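Side-chain contacts in methionyl-tRNA formyltransferase (PDB 1ZGH), which probably transfers a formyl group from 10-formyltetrahydrofolate to the methionine carried by initiator tRNA, as in other enzymes of its family: residues A[40-45]-A[83-88]; A[71-76]-A[96-101]; A[119-124]-A[211-216]. All coordinates share one frame; numbering follows the deposited sequence.

Contact 1: residues A[40-45]-A[83-88]; sequences SWNIKN and FPHWSW
N42 holds its amide beside its own backbone N (chi1 -72°), which carries it across to the loop, while H85 swings its imidazole off, anti to the backbone N (chi1 -176°), and leaves CB facing the asparagine. The touch is made by the NH2 branch: N42 ND2 lies 3.4 Å from H85 CB. Amide and imidazole planes are turned by only 11°, and the two side chains cross obliquely. The other branch, N42 OD1, passes P84 CB at 4.0 Å, the two side chains sliding by in opposite directions.

No hydrogen bond joins the segments directly. T38, just ahead of the helix, supplies the polar link: it takes N42 ND2 on its carbonyl O and pairs through its hydroxyl with H85 ND1. With N42 OD1 bonded to S164 OG, both ends of the buried amide are satisfied and its rotation is fixed.

Helix 40-52 thus starts against the loop that leaves strand 80-83, where P84 also packs on I35 of the adjacent strand 31-36, and helix 156-178 packs on W41 and N45 and contributes S164 to the N42 amide.

Contact 2: residues A[71-76]-A[96-101]; sequences EKVKLI and ENFTCV
Helix 70-76 and the segment leading into strand 100-104 keep their backbones well apart, the closest CA atoms, those of K74 and N97, being 8.8 Å from each other, so the gap is bridged by side chains. One aromatic ring does most of the bridging. F98 points toward the helix and lays a face of its ring against V73, whose methyl CG1 stands 3.6 Å above the ring plane, offset toward the rim.

This is a CH-pi contact: V73 CG1 is 3.9 Å from the centroid of the F98 ring, only 22° off the ring normal. V73 CG1 comes closest to F98 CE1, at 3.7 Å. With chi1 at 168°, CG1 is opposite the backbone N and is the methyl that meets the ring, while CG2 lies beside the N. V73 and F98 run past each other in opposite directions, and the methyl sits toward the CD1-CE1 side of the ring.

Farther along the ring, the tip atom F98 CZ meets the helix backbone itself, with K74 CA at 3.9 Å. K74 CB is also near, but the rest of this lysine turns away and its chain is exposed. The contact is therefore apolar on its inner side and borders solvent at K74. No hydrogen bond crosses it.

V73 and F98 both rest on I81 of strand 80-83 and on P78, and V73 reaches I94 and I34 besides. Strands 31-36, 80-83 and 100-104 are neighbours in the parallel part of the six-stranded sheet, and a helix laid over them is what the Rossmann-like alpha/beta fold of formyltransferase domains would lead one to expect.

Contact 3: residues A[119-124]-A[211-216]; sequences NLIERG and IYDYIR
An isoleucine methyl sits over the face of a salt-bridged guanidinium: I121 CD1 lies 3.7 Å from R216 NH1, while I121 CG2 fits against D213 CB at 3.6 Å. An apolar side chain thus rests on both members of an ion pair. R216 grips D213 side-on, NE and NH2 both reaching the single atom D213 OD1; the bond from R216 NE is 2.9 Å long, and OD1 lies nearly in the guanidinium plane. The two nitrogens come from the same face of the carboxylate. R216 starts from the crowded position between backbone N and carbonyl carbon (chi1 79°) and then extends, which carries its head back along the helix to D213, one turn earlier. R216 NH1 is held separately by the carbonyls of L152 and G154, so the buried group is fixed at several points.

Helix 116-122 ends here in a Schellman motif with G124, of positive phi, as its C-prime residue. Just before that end, I121 O accepts from a water at 2.8 Å, which also donates weakly to D213 OD2. The apolar I121 contact and, weakly, this water tie helix 116-122 of the formyltransferase region to helix 208-217 of the C-terminal region. On the exposed flank, E122 and Y214 cross with carboxylate and ring planes 47° apart; E122 CD approaches Y214 OH to 4.0 Å, while E122 OE2 makes its salt bridge with R195.

How the contacts relate
Contacts 1 and 2 are built round the six-stranded sheet of the formyltransferase domain, each pairing a helix with chain that leaves or enters a strand, their centres about 18 Å apart. Their segments alternate along the chain, and they meet where strands 80-83 and 100-104 run side by side: F83 N lies 2.8 Å from V101 O, a probable hydrogen bond, and the F83 ring packs on C100. Contact 3 comes later in sequence and touches neither, its nearest atoms being about 10 Å from contact 1 and about 17 Å from contact 2, which lies on the opposite side of the chain's centre. It joins the formyltransferase region to the C-terminal one.

Contact 1: residues A[40-45]-A[83-88]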
loop_
_atom_site.group_PDB
_atom_site.type_symbol
_atom_site.label_atom_id
_atom_site.label_comp_id
_atom_site.label_asym_id
_atom_site.label_seq_id
_atom_site.Cartn_x
_atom_site.Cartn_y
_atom_site.Cartn_z
ATOM N N SER A 40 -1.098 -10.501 4.293
ATOM C CA SER A 40 -0.339 -11.721 4.461
ATOM C C SER A 40 1.062 -11.638 3.839
ATOM O O SER A 40 2.035 -12.112 4.418
ATOM C CB SER A 40 -1.138 -12.912 3.868
ATOM O OG SER A 40 -1.339 -12.761 2.474
ATOM N N TRP A 41 1.179 -11.059 2.641
ATOM C CA TRP A 41 2.489 -11.070 1.939
ATOM C C TRP A 41 3.510 -10.172 2.682
ATOM O O TRP A 41 4.686 -10.494 2.770
ATOM C CB TRP A 41 2.338 -10.685 0.453
ATOM C CG TRP A 41 1.613 -9.381 0.230
ATOM C CD1 TRP A 41 2.150 -8.141 0.236
ATOM C CD2 TRP A 41 0.205 -9.205 0.028
ATOM N NE1 TRP A 41 1.176 -7.189 0.016
ATOM C CE2 TRP A 41 -0.034 -7.818 -0.084
ATOM C CE3 TRP A 41 -0.870 -10.087 -0.096
ATOM C CZ2 TRP A 41 -1.300 -7.305 -0.347
ATOM C CZ3 TRP A 41 -2.122 -9.579 -0.304
ATOM C CH2 TRP A 41 -2.329 -8.204 -0.436
ATOM N N ASN A 42 3.038 -9.056 3.239
ATOM C CA ASN A 42 3.919 -8.142 3.969
ATOM C C ASN A 42 4.388 -8.771 5.265
ATOM O O ASN A 42 5.537 -8.639 5.646
ATOM C CB ASN A 42 3.203 -6.828 4.304
ATOM C CG ASN A 42 2.984 -5.941 3.076
ATOM O OD1 ASN A 42 3.889 -5.762 2.278
ATOM N ND2 ASN A 42 1.782 -5.410 2.938
ATOM N N ILE A 43 3.480 -9.451 5.957
ATOM C CA ILE A 43 3.825 -10.130 7.201
ATOM C C ILE A 43 4.851 -11.243 6.966
ATOM O O ILE A 43 5.803 -11.405 7.738
ATOM C CB ILE A 43 2.556 -10.678 7.887
ATOM C CG1 ILE A 43 1.632 -9.517 8.285
ATOM C CG2 ILE A 43 2.939 -11.530 9.123
ATOM C CD1 ILE A 43 0.226 -9.988 8.708
ATOM N N LYS A 44 4.618 -12.041 5.929
ATOM C CA LYS A 44 5.551 -13.081 5.531
ATOM C C LYS A 44 6.919 -12.456 5.262
ATOM O O LYS A 44 7.914 -12.979 5.703
ATOM C CB LYS A 44 5.058 -13.849 4.288
ATOM C CG LYS A 44 6.132 -14.793 3.627
ATOM C CD LYS A 44 5.648 -15.494 2.309
ATOM C CE LYS A 44 5.239 -14.538 1.157
ATOM N NZ LYS A 44 6.332 -13.698 0.545
ATOM N N ASN A 45 6.945 -11.358 4.508
ATOM C CA ASN A 45 8.193 -10.716 4.097
ATOM C C ASN A 45 8.929 -10.092 5.294
ATOM O O ASN A 45 10.167 -10.077 5.337
ATOM C CB ASN A 45 7.929 -9.653 3.001
ATOM C CG ASN A 45 7.673 -10.266 1.611
ATOM O OD1 ASN A 45 8.011 -11.417 1.362
ATOM N ND2 ASN A 45 7.088 -9.485 0.706
ATOM N N PHE A 83 6.559 1.165 7.894
ATOM C CA PHE A 83 5.176 0.797 7.593
ATOM C C PHE A 83 5.025 0.365 6.104
ATOM O O PHE A 83 4.751 1.205 5.268
ATOM C CB PHE A 83 4.266 2.000 7.858
ATOM C CG PHE A 83 4.207 2.450 9.295
ATOM C CD1 PHE A 83 5.184 3.307 9.833
ATOM C CD2 PHE A 83 3.162 2.054 10.105
ATOM C CE1 PHE A 83 5.106 3.749 11.157
ATOM C CE2 PHE A 83 3.083 2.466 11.433
ATOM C CZ PHE A 83 4.041 3.325 11.957
ATOM N N PRO A 84 5.299 -0.910 5.756
ATOM C CA PRO A 84 5.079 -1.342 4.358
ATOM C C PRO A 84 3.642 -1.194 3.883
ATOM O O PRO A 84 3.414 -0.762 2.750
ATOM C CB PRO A 84 5.488 -2.799 4.380
ATOM C CG PRO A 84 6.458 -2.890 5.507
ATOM C CD PRO A 84 5.943 -1.966 6.552
ATOM N N HIS A 85 2.701 -1.532 4.758
ATOM C CA HIS A 85 1.299 -1.247 4.564
ATOM C C HIS A 85 0.580 -1.151 5.893
ATOM O O HIS A 85 0.579 -2.075 6.708
ATOM C CB HIS A 85 0.598 -2.353 3.724
ATOM C CG HIS A 85 -0.839 -2.013 3.440
ATOM N ND1 HIS A 85 -1.878 -2.427 4.244
ATOM C CD2 HIS A 85 -1.384 -1.155 2.550
ATOM C CE1 HIS A 85 -3.011 -1.906 3.810
ATOM N NE2 HIS A 85 -2.740 -1.133 2.776
ATOM N N TRP A 86 -0.043 -0.029 6.147
ATOM C CA TRP A 86 -0.697 0.151 7.423
ATOM C C TRP A 86 -1.987 0.913 7.238
ATOM O O TRP A 86 -2.009 2.003 6.682
ATOM C CB TRP A 86 0.222 0.902 8.371
ATOM C CG TRP A 86 -0.176 0.911 9.822
ATOM C CD1 TRP A 86 -0.633 1.980 10.522
ATOM C CD2 TRP A 86 -0.108 -0.180 10.747
ATOM N NE1 TRP A 86 -0.877 1.627 11.820
ATOM C CE2 TRP A 86 -0.549 0.307 11.993
ATOM C CE3 TRP A 86 0.303 -1.525 10.650
ATOM C CZ2 TRP A 86 -0.611 -0.490 13.130
ATOM C CZ3 TRP A 86 0.229 -2.328 11.791
ATOM C CH2 TRP A 86 -0.218 -1.803 13.012
ATOM N N SER A 87 -3.008 0.379 7.878
ATOM C CA SER A 87 -4.400 0.689 7.605
ATOM C C SER A 87 -4.914 1.865 8.437
ATOM O O SER A 87 -5.777 2.633 7.992
ATOM C CB SER A 87 -5.199 -0.599 7.891
ATOM O OG SER A 87 -4.334 -1.753 7.728
ATOM N N TRP A 88 -4.373 2.023 9.633
ATOM C CA TRP A 88 -4.884 2.989 10.579
ATOM C C TRP A 88 -4.045 4.270 10.668
ATOM O O TRP A 88 -2.896 4.302 10.235
ATOM C CB TRP A 88 -4.985 2.327 11.938
ATOM C CG TRP A 88 -5.779 1.062 11.889
ATOM C CD1 TRP A 88 -7.158 0.943 11.893
ATOM C CD2 TRP A 88 -5.263 -0.271 11.810
ATOM N NE1 TRP A 88 -7.515 -0.383 11.835
ATOM C CE2 TRP A 88 -6.375 -1.149 11.787
ATOM C CE3 TRP A 88 -3.971 -0.813 11.781
ATOM C CZ2 TRP A 88 -6.228 -2.538 11.720
ATOM C CZ3 TRP A 88 -3.827 -2.193 11.731
ATOM C CH2 TRP A 88 -4.950 -3.040 11.704
#

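Contact 2: residues A[71-76]-A[96-101]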
loop_
_atom_site.group_PDB
_atom_site.type_symbol
_atom_site.label_atom_id
_atom_site.label_comp_id
_atom_site.label_asym_id
_atom_site.label_seq_id
_atom_site.Cartn_x
_atom_site.Cartn_y
_atom_site.Cartn_z
ATOM N N GLU A 71 2.932 3.873 24.658
ATOM C CA GLU A 71 3.427 3.198 25.851
ATOM C C GLU A 71 4.151 1.886 25.509
ATOM O O GLU A 71 5.144 1.564 26.136
ATOM C CB GLU A 71 2.301 2.974 26.879
ATOM C CG GLU A 71 1.736 4.282 27.512
ATOM C CD GLU A 71 2.779 5.141 28.251
ATOM O OE1 GLU A 71 2.815 6.368 28.003
ATOM O OE2 GLU A 71 3.554 4.620 29.086
ATOM N N LYS A 72 3.681 1.155 24.500
ATOM C CA LYS A 72 4.354 -0.071 24.067
ATOM C C LYS A 72 5.612 0.184 23.203
ATOM O O LYS A 72 6.660 -0.463 23.388
ATOM C CB LYS A 72 3.376 -0.987 23.309
ATOM C CG LYS A 72 2.287 -1.620 24.195
ATOM C CD LYS A 72 1.301 -2.425 23.359
ATOM C CE LYS A 72 0.197 -3.048 24.203
ATOM N NZ LYS A 72 0.767 -3.932 25.264
ATOM N N VAL A 73 5.511 1.132 22.288
ATOM C CA VAL A 73 6.604 1.500 21.385
ATOM C C VAL A 73 7.828 2.099 22.143
ATOM O O VAL A 73 8.971 1.842 21.770
ATOM C CB VAL A 73 6.088 2.501 20.302
ATOM C CG1 VAL A 73 7.228 3.128 19.529
ATOM C CG2 VAL A 73 5.092 1.818 19.359
ATOM N N LYS A 74 7.578 2.892 23.183
ATOM C CA LYS A 74 8.662 3.529 23.933
ATOM C C LYS A 74 9.562 2.483 24.602
ATOM O O LYS A 74 10.766 2.706 24.742
ATOM C CB LYS A 74 8.146 4.590 24.927
ATOM C CG LYS A 74 7.591 4.113 26.271
ATOM C CD LYS A 74 7.368 5.309 27.193
ATOM C CE LYS A 74 6.784 4.956 28.578
ATOM N NZ LYS A 74 7.738 4.641 29.634
ATOM N N LEU A 75 8.981 1.330 24.952
ATOM C CA LEU A 75 9.733 0.260 25.618
ATOM C C LEU A 75 10.665 -0.462 24.648
ATOM O O LEU A 75 11.657 -1.042 25.061
ATOM C CB LEU A 75 8.803 -0.732 26.310
ATOM C CG LEU A 75 7.969 -0.196 27.469
ATOM C CD1 LEU A 75 7.100 -1.332 28.034
ATOM C CD2 LEU A 75 8.828 0.406 28.565
ATOM N N ILE A 76 10.337 -0.394 23.368
ATOM C CA ILE A 76 11.106 -1.026 22.280
ATOM C C ILE A 76 12.256 -0.103 21.882
ATOM O O ILE A 76 13.328 -0.562 21.503
ATOM C CB ILE A 76 10.206 -1.295 21.045
ATOM C CG1 ILE A 76 9.147 -2.363 21.337
ATOM C CG2 ILE A 76 11.018 -1.719 19.806
ATOM C CD1 ILE A 76 9.708 -3.655 21.907
ATOM N N GLU A 96 5.794 11.831 16.300
ATOM C CA GLU A 96 6.568 12.956 16.797
ATOM C C GLU A 96 7.775 12.531 17.649
ATOM O O GLU A 96 8.655 13.346 17.930
ATOM C CB GLU A 96 5.690 13.897 17.613
ATOM C CG GLU A 96 4.748 14.745 16.767
ATOM C CD GLU A 96 3.952 15.722 17.605
ATOM O OE1 GLU A 96 4.188 15.809 18.836
ATOM O OE2 GLU A 96 3.077 16.405 17.036
ATOM N N ASN A 97 7.797 11.279 18.097
ATOM C CA ASN A 97 8.847 10.827 18.995
ATOM C C ASN A 97 9.750 9.769 18.400
ATOM O O ASN A 97 10.766 9.445 18.997
ATOM C CB ASN A 97 8.232 10.338 20.316
ATOM C CG ASN A 97 7.570 11.464 21.103
ATOM O OD1 ASN A 97 8.237 12.372 21.587
ATOM N ND2 ASN A 97 6.252 11.413 21.218
ATOM N N PHE A 98 9.391 9.229 17.241
ATOM C CA PHE A 98 10.159 8.182 16.577
ATOM C C PHE A 98 10.103 8.445 15.071
ATOM O O PHE A 98 9.138 9.033 14.573
ATOM C CB PHE A 98 9.583 6.785 16.907
ATOM C CG PHE A 98 9.536 6.497 18.379
ATOM C CD1 PHE A 98 8.363 6.698 19.100
ATOM C CD2 PHE A 98 10.688 6.092 19.066
ATOM C CE1 PHE A 98 8.328 6.477 20.481
ATOM C CE2 PHE A 98 10.667 5.871 20.448
ATOM C CZ PHE A 98 9.491 6.069 21.160
ATOM N N THR A 99 11.136 8.015 14.357
ATOM C CA THR A 99 11.201 8.193 12.921
ATOM C C THR A 99 10.332 7.147 12.271
ATOM O O THR A 99 10.665 5.954 12.216
ATOM C CB THR A 99 12.639 8.129 12.382
ATOM O OG1 THR A 99 13.437 9.066 13.092
ATOM C CG2 THR A 99 12.679 8.507 10.919
ATOM N N CYS A 100 9.195 7.604 11.779
ATOM C CA CYS A 100 8.224 6.730 11.160
ATOM C C CYS A 100 8.363 6.855 9.658
ATOM O O CYS A 100 8.339 7.968 9.140
ATOM C CB CYS A 100 6.815 7.086 11.621
ATOM S SG CYS A 100 6.477 6.687 13.335
ATOM N N VAL A 101 8.483 5.709 8.980
ATOM C CA VAL A 101 8.675 5.632 7.536
ATOM C C VAL A 101 7.502 4.924 6.853
ATOM O O VAL A 101 7.282 3.738 7.042
ATOM C CB VAL A 101 9.980 4.889 7.189
ATOM C CG1 VAL A 101 10.280 4.988 5.703
ATOM C CG2 VAL A 101 11.122 5.451 8.030
#

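Contact 3: residues A[119-124]-A[211-216]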
loop_
_atom_site.group_PDB
_atom_site.type_symbol
_atom_site.label_atom_id
_atom_site.label_comp_id
_atom_site.label_asym_id
_atom_site.label_seq_id
_atom_site.Cartn_x
_atom_site.Cartn_y
_atom_site.Cartn_z
ATOM N N ASN A 119 -6.636 4.749 -7.427
ATOM C CA ASN A 119 -6.561 6.097 -7.994
ATOM C C ASN A 119 -5.586 6.192 -9.195
ATOM O O ASN A 119 -5.874 6.879 -10.188
ATOM C CB ASN A 119 -6.210 7.100 -6.917
ATOM C CG ASN A 119 -7.438 7.626 -6.188
ATOM O OD1 ASN A 119 -8.336 8.236 -6.814
ATOM N ND2 ASN A 119 -7.491 7.411 -4.877
ATOM N N LEU A 120 -4.475 5.443 -9.133
ATOM C CA LEU A 120 -3.499 5.400 -10.244
ATOM C C LEU A 120 -4.043 4.652 -11.482
ATOM O O LEU A 120 -3.912 5.133 -12.601
ATOM C CB LEU A 120 -2.200 4.727 -9.782
ATOM C CG LEU A 120 -1.381 5.554 -8.776
ATOM C CD1 LEU A 120 -0.380 4.616 -8.059
ATOM C CD2 LEU A 120 -0.680 6.711 -9.467
ATOM N N ILE A 121 -4.621 3.467 -11.254
ATOM C CA ILE A 121 -5.177 2.637 -12.328
ATOM C C ILE A 121 -6.382 3.306 -12.991
ATOM O O ILE A 121 -6.413 3.373 -14.221
ATOM C CB ILE A 121 -5.473 1.200 -11.891
ATOM C CG1 ILE A 121 -4.155 0.491 -11.575
ATOM C CG2 ILE A 121 -6.241 0.395 -13.029
ATOM C CD1 ILE A 121 -4.317 -0.934 -11.048
ATOM N N GLU A 122 -7.304 3.890 -12.216
ATOM C CA GLU A 122 -8.337 4.804 -12.801
ATOM C C GLU A 122 -7.796 5.871 -13.721
ATOM O O GLU A 122 -8.455 6.276 -14.698
ATOM C CB GLU A 122 -9.099 5.532 -11.703
ATOM C CG GLU A 122 -10.142 4.705 -11.032
ATOM C CD GLU A 122 -10.977 5.558 -10.085
ATOM O OE1 GLU A 122 -11.598 6.558 -10.550
ATOM O OE2 GLU A 122 -10.970 5.252 -8.877
ATOM N N ARG A 123 -6.649 6.437 -13.377
ATOM C CA ARG A 123 -6.063 7.470 -14.192
ATOM C C ARG A 123 -5.295 6.902 -15.411
ATOM O O ARG A 123 -4.628 7.646 -16.085
ATOM C CB ARG A 123 -5.195 8.393 -13.352
ATOM C CG ARG A 123 -6.024 9.288 -12.415
ATOM C CD ARG A 123 -5.193 9.987 -11.374
ATOM N NE ARG A 123 -5.984 10.934 -10.586
ATOM C CZ ARG A 123 -6.925 10.590 -9.709
ATOM N NH1 ARG A 123 -7.197 9.323 -9.457
ATOM N NH2 ARG A 123 -7.586 11.530 -9.050
ATOM N N GLY A 124 -5.393 5.603 -15.678
ATOM C CA GLY A 124 -4.660 4.982 -16.787
ATOM C C GLY A 124 -3.138 4.937 -16.628
ATOM O O GLY A 124 -2.404 4.849 -17.634
ATOM N N ILE A 211 -13.466 -1.784 -17.599
ATOM C CA ILE A 211 -14.028 -2.908 -16.829
ATOM C C ILE A 211 -12.935 -3.836 -16.314
ATOM O O ILE A 211 -12.898 -4.168 -15.110
ATOM C CB ILE A 211 -15.127 -3.680 -17.578
ATOM C CG1 ILE A 211 -16.323 -2.780 -17.854
ATOM C CG2 ILE A 211 -15.597 -4.889 -16.761
ATOM C CD1 ILE A 211 -17.345 -3.400 -18.800
ATOM N N TYR A 212 -12.024 -4.220 -17.209
ATOM C CA TYR A 212 -10.871 -5.033 -16.859
ATOM C C TYR A 212 -10.041 -4.387 -15.716
ATOM O O TYR A 212 -9.707 -5.071 -14.739
ATOM C CB TYR A 212 -10.011 -5.249 -18.097
ATOM C CG TYR A 212 -8.745 -6.055 -17.887
ATOM C CD1 TYR A 212 -8.797 -7.442 -17.819
ATOM C CD2 TYR A 212 -7.497 -5.428 -17.766
ATOM C CE1 TYR A 212 -7.674 -8.153 -17.646
ATOM C CE2 TYR A 212 -6.362 -6.128 -17.574
ATOM C CZ TYR A 212 -6.442 -7.512 -17.513
ATOM O OH TYR A 212 -5.313 -8.274 -17.389
ATOM N N ASP A 213 -9.759 -3.087 -15.852
ATOM C CA ASP A 213 -9.009 -2.314 -14.835
ATOM C C ASP A 213 -9.718 -2.363 -13.520
ATOM O O ASP A 213 -9.082 -2.616 -12.515
ATOM C CB ASP A 213 -8.749 -0.876 -15.283
ATOM C CG ASP A 213 -7.693 -0.788 -16.360
ATOM O OD1 ASP A 213 -6.918 -1.749 -16.490
ATOM O OD2 ASP A 213 -7.647 0.220 -17.091
ATOM N N TYR A 214 -11.037 -2.114 -13.521
ATOM C CA TYR A 214 -11.847 -2.184 -12.267
ATOM C C TYR A 214 -11.775 -3.548 -11.562
ATOM O O TYR A 214 -11.541 -3.633 -10.370
ATOM C CB TYR A 214 -13.315 -1.780 -12.507
ATOM C CG TYR A 214 -13.584 -0.341 -12.141
ATOM C CD1 TYR A 214 -12.951 0.698 -12.825
ATOM C CD2 TYR A 214 -14.480 -0.017 -11.115
ATOM C CE1 TYR A 214 -13.179 2.031 -12.469
ATOM C CE2 TYR A 214 -14.726 1.320 -10.754
ATOM C CZ TYR A 214 -14.067 2.324 -11.434
ATOM O OH TYR A 214 -14.323 3.632 -11.135
ATOM N N ILE A 215 -11.974 -4.631 -12.316
ATOM C CA ILE A 215 -11.890 -5.956 -11.748
ATOM C C ILE A 215 -10.494 -6.251 -11.169
ATOM O O ILE A 215 -10.379 -6.649 -9.992
ATOM C CB ILE A 215 -12.276 -7.063 -12.750
ATOM C CG1 ILE A 215 -13.719 -6.854 -13.244
ATOM C CG2 ILE A 215 -12.081 -8.453 -12.072
ATOM C CD1 ILE A 215 -14.081 -7.776 -14.386
ATOM N N ARG A 216 -9.443 -6.027 -11.957
ATOM C CA ARG A 216 -8.096 -6.338 -11.478
ATOM C C ARG A 216 -7.635 -5.461 -10.288
ATOM O O ARG A 216 -6.964 -5.969 -9.405
ATOM C CB ARG A 216 -7.059 -6.262 -12.582
ATOM C CG ARG A 216 -6.590 -4.851 -12.969
ATOM C CD ARG A 216 -5.840 -4.948 -14.269
ATOM N NE ARG A 216 -5.489 -3.650 -14.839
ATOM C CZ ARG A 216 -4.404 -2.949 -14.536
ATOM N NH1 ARG A 216 -3.492 -3.388 -13.663
ATOM N NH2 ARG A 216 -4.200 -1.818 -15.155
HETATM O O HOH W 1 -5.056 1.723 -16.093
#